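Local coordinates for protein interferon gamma (Paralichthys olivaceus, PDB 6F1E) that is a homodimeric secreted cytokine that binds interferon gamma receptor 1 and, with lower affinity, its receptor 1-like relative, activating macrophages and neutrophils, at residues A5-T10 with N94-K99. Sequence-based numbering, arbitrary orientation.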
loop_
_atom_site.group_PDB
_atom_site.type_symbol
_atom_site.label_atom_id
_atom_site.label_comp_id
_atom_site.label_asym_id
_atom_site.label_seq_id
_atom_site.Cartn_x
_atom_site.Cartn_y
_atom_site.Cartn_z
ATOM N N ALA A 5 -22.694 -13.997 16.729
ATOM C CA ALA A 5 -23.028 -15.401 16.469
ATOM C C ALA A 5 -23.314 -15.574 14.983
ATOM O O ALA A 5 -22.867 -16.552 14.368
ATOM C CB ALA A 5 -24.236 -15.841 17.307
ATOM N N ARG A 6 -24.025 -14.589 14.424
ATOM C CA ARG A 6 -24.530 -14.646 13.063
ATOM C C ARG A 6 -23.396 -14.628 12.037
ATOM O O ARG A 6 -23.473 -15.292 10.984
ATOM C CB ARG A 6 -25.517 -13.494 12.824
ATOM C CG ARG A 6 -26.259 -13.592 11.496
ATOM C CD ARG A 6 -27.081 -12.346 11.204
ATOM N NE ARG A 6 -28.395 -12.309 11.854
ATOM C CZ ARG A 6 -29.225 -11.270 11.806
ATOM N NH1 ARG A 6 -28.908 -10.152 11.148
ATOM N NH2 ARG A 6 -30.388 -11.347 12.416
ATOM N N MET A 7 -22.343 -13.885 12.358
ATOM C CA MET A 7 -21.126 -13.870 11.546
ATOM C C MET A 7 -20.517 -15.258 11.496
ATOM O O MET A 7 -20.238 -15.766 10.397
ATOM C CB MET A 7 -20.105 -12.891 12.130
ATOM C CG MET A 7 -18.921 -12.591 11.231
ATOM S SD MET A 7 -19.373 -11.331 10.040
ATOM C CE MET A 7 -17.749 -10.886 9.445
ATOM N N ASN A 8 -20.318 -15.861 12.682
ATOM C CA ASN A 8 -19.700 -17.200 12.794
ATOM C C ASN A 8 -20.543 -18.196 12.031
ATOM O O ASN A 8 -20.056 -18.914 11.182
ATOM C CB ASN A 8 -19.552 -17.661 14.262
ATOM C CG ASN A 8 -19.137 -19.145 14.385
ATOM O OD1 ASN A 8 -17.945 -19.475 14.367
ATOM N ND2 ASN A 8 -20.130 -20.048 14.511
ATOM N N LYS A 9 -21.831 -18.212 12.344
ATOM C CA LYS A 9 -22.735 -19.142 11.722
ATOM C C LYS A 9 -22.745 -18.903 10.228
ATOM O O LYS A 9 -22.612 -19.871 9.478
ATOM C CB LYS A 9 -24.145 -19.065 12.340
ATOM C CG LYS A 9 -24.218 -19.644 13.748
ATOM C CD LYS A 9 -25.650 -19.859 14.211
ATOM C CE LYS A 9 -25.686 -20.487 15.597
ATOM N NZ LYS A 9 -27.063 -20.875 16.005
ATOM N N THR A 10 -22.833 -17.636 9.797
ATOM C CA THR A 10 -22.900 -17.335 8.365
ATOM C C THR A 10 -21.636 -17.785 7.626
ATOM O O THR A 10 -21.724 -18.256 6.460
ATOM C CB THR A 10 -23.208 -15.855 8.069
ATOM O OG1 THR A 10 -24.431 -15.480 8.716
ATOM C CG2 THR A 10 -23.364 -15.618 6.527
ATOM N N ASN A 94 -23.507 -11.324 0.816
ATOM C CA ASN A 94 -23.912 -9.928 0.956
ATOM C C ASN A 94 -23.911 -9.543 2.411
ATOM O O ASN A 94 -23.463 -8.471 2.738
ATOM C CB ASN A 94 -25.244 -9.619 0.244
ATOM C CG ASN A 94 -25.067 -9.415 -1.285
ATOM O OD1 ASN A 94 -25.747 -10.039 -2.090
ATOM N ND2 ASN A 94 -24.145 -8.528 -1.673
ATOM N N TYR A 95 -24.296 -10.439 3.311
ATOM C CA TYR A 95 -24.265 -10.082 4.736
ATOM C C TYR A 95 -22.818 -9.844 5.194
ATOM O O TYR A 95 -22.527 -8.878 5.918
ATOM C CB TYR A 95 -24.995 -11.109 5.622
ATOM C CG TYR A 95 -24.755 -10.899 7.117
ATOM C CD1 TYR A 95 -25.525 -10.017 7.875
ATOM C CD2 TYR A 95 -23.737 -11.591 7.763
ATOM C CE1 TYR A 95 -25.281 -9.848 9.249
ATOM C CE2 TYR A 95 -23.482 -11.435 9.120
ATOM C CZ TYR A 95 -24.230 -10.566 9.857
ATOM O OH TYR A 95 -23.882 -10.449 11.196
ATOM N N ILE A 96 -21.920 -10.718 4.764
ATOM C CA ILE A 96 -20.513 -10.672 5.200
ATOM C C ILE A 96 -19.826 -9.416 4.572
ATOM O O ILE A 96 -19.086 -8.663 5.254
ATOM C CB ILE A 96 -19.840 -12.086 5.028
ATOM C CG1 ILE A 96 -19.267 -12.552 6.350
ATOM C CG2 ILE A 96 -18.778 -12.170 3.967
ATOM C CD1 ILE A 96 -20.339 -12.992 7.318
ATOM N N LEU A 97 -20.160 -9.120 3.319
ATOM C CA LEU A 97 -19.766 -7.847 2.724
ATOM C C LEU A 97 -20.203 -6.626 3.547
ATOM O O LEU A 97 -19.394 -5.734 3.849
ATOM C CB LEU A 97 -20.332 -7.737 1.326
ATOM C CG LEU A 97 -20.002 -6.448 0.600
ATOM C CD1 LEU A 97 -18.508 -6.223 0.605
ATOM C CD2 LEU A 97 -20.506 -6.579 -0.820
ATOM N N LYS A 98 -21.470 -6.594 3.927
ATOM C CA LYS A 98 -22.028 -5.468 4.705
ATOM C C LYS A 98 -21.285 -5.269 6.015
ATOM O O LYS A 98 -20.872 -4.168 6.325
ATOM C CB LYS A 98 -23.517 -5.703 5.006
ATOM C CG LYS A 98 -24.124 -4.689 5.947
ATOM C CD LYS A 98 -25.603 -4.953 6.189
ATOM C CE LYS A 98 -25.827 -5.868 7.396
ATOM N NZ LYS A 98 -27.165 -5.664 8.033
ATOM N N LYS A 99 -21.100 -6.331 6.792
ATOM C CA LYS A 99 -20.458 -6.160 8.089
ATOM C C LYS A 99 -19.022 -5.623 7.956
ATOM O O LYS A 99 -18.570 -4.884 8.831
ATOM C CB LYS A 99 -20.486 -7.462 8.919
ATOM C CG LYS A 99 -21.867 -8.031 9.264
ATOM C CD LYS A 99 -22.844 -7.058 9.967
ATOM C CE LYS A 99 -22.489 -6.727 11.415
ATOM N NZ LYS A 99 -23.115 -5.435 11.866
#
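The sulfur of Met7, on segment 5-10 of helix 5-17, meets the ring of Tyr95 and presses on Ile96. The Met7 chain bends at chi2, which brings SD up to both side chains. Met7 SD is 4.2 Å from Tyr95 CE2, an oblique Met-aromatic contact. Met7 SD to Ile96 CD1 is 3.3 Å, closer than sulfur and carbon normally pack. Ile96 also has a strained chi1 of -124°, so this detail is doubtful. Met7 CE lies 3.8 Å from Ile96 CG1. Thr10 CG2 meets Ile96 CD1 from the next turn.

Tyr95 holds CG anti to its own N, which sends the ring out to Arg6, Met7 and Thr10. Its OH lies 3.9 Å from Met7 N and is bordered by the aliphatic part of Arg6. Arg6 crosses the ring at about a right angle. Arg6 CD packs 3.6 Å from Tyr95 CZ, neither squarely over the face nor at the edge. The guanidinium is turned 69° from the ring plane, and Tyr95 CE1 sits at its edge. On one face of the ring lies Lys99 CG, 3.5 Å above the plane and offset toward the rim. Thr10 OG1 approaches the ring obliquely, 4.1 Å from Tyr95 CD2.

No hydrogen bond crosses. Van der Waals packing joins the segments, with the aliphatic chain of Arg6 toward the exposed side. The segments cross steeply, 136° between their N-to-C directions, with axes 10.6 Å apart. Lys99 NZ forms a salt bridge with Glu102 farther along its helix.

Helices 5-17 and 89-107 pack here within the helical bundle of interferon gamma. Tyr143 and Leu139, on helix 139-149 of the second subunit, cover Met7 and Ile96, respectively, consistent with the interlocked homodimer of this family. Within the chain, helix 41-64 packs against helix 89-107, with Ile59 touching Ile96 and Leu97.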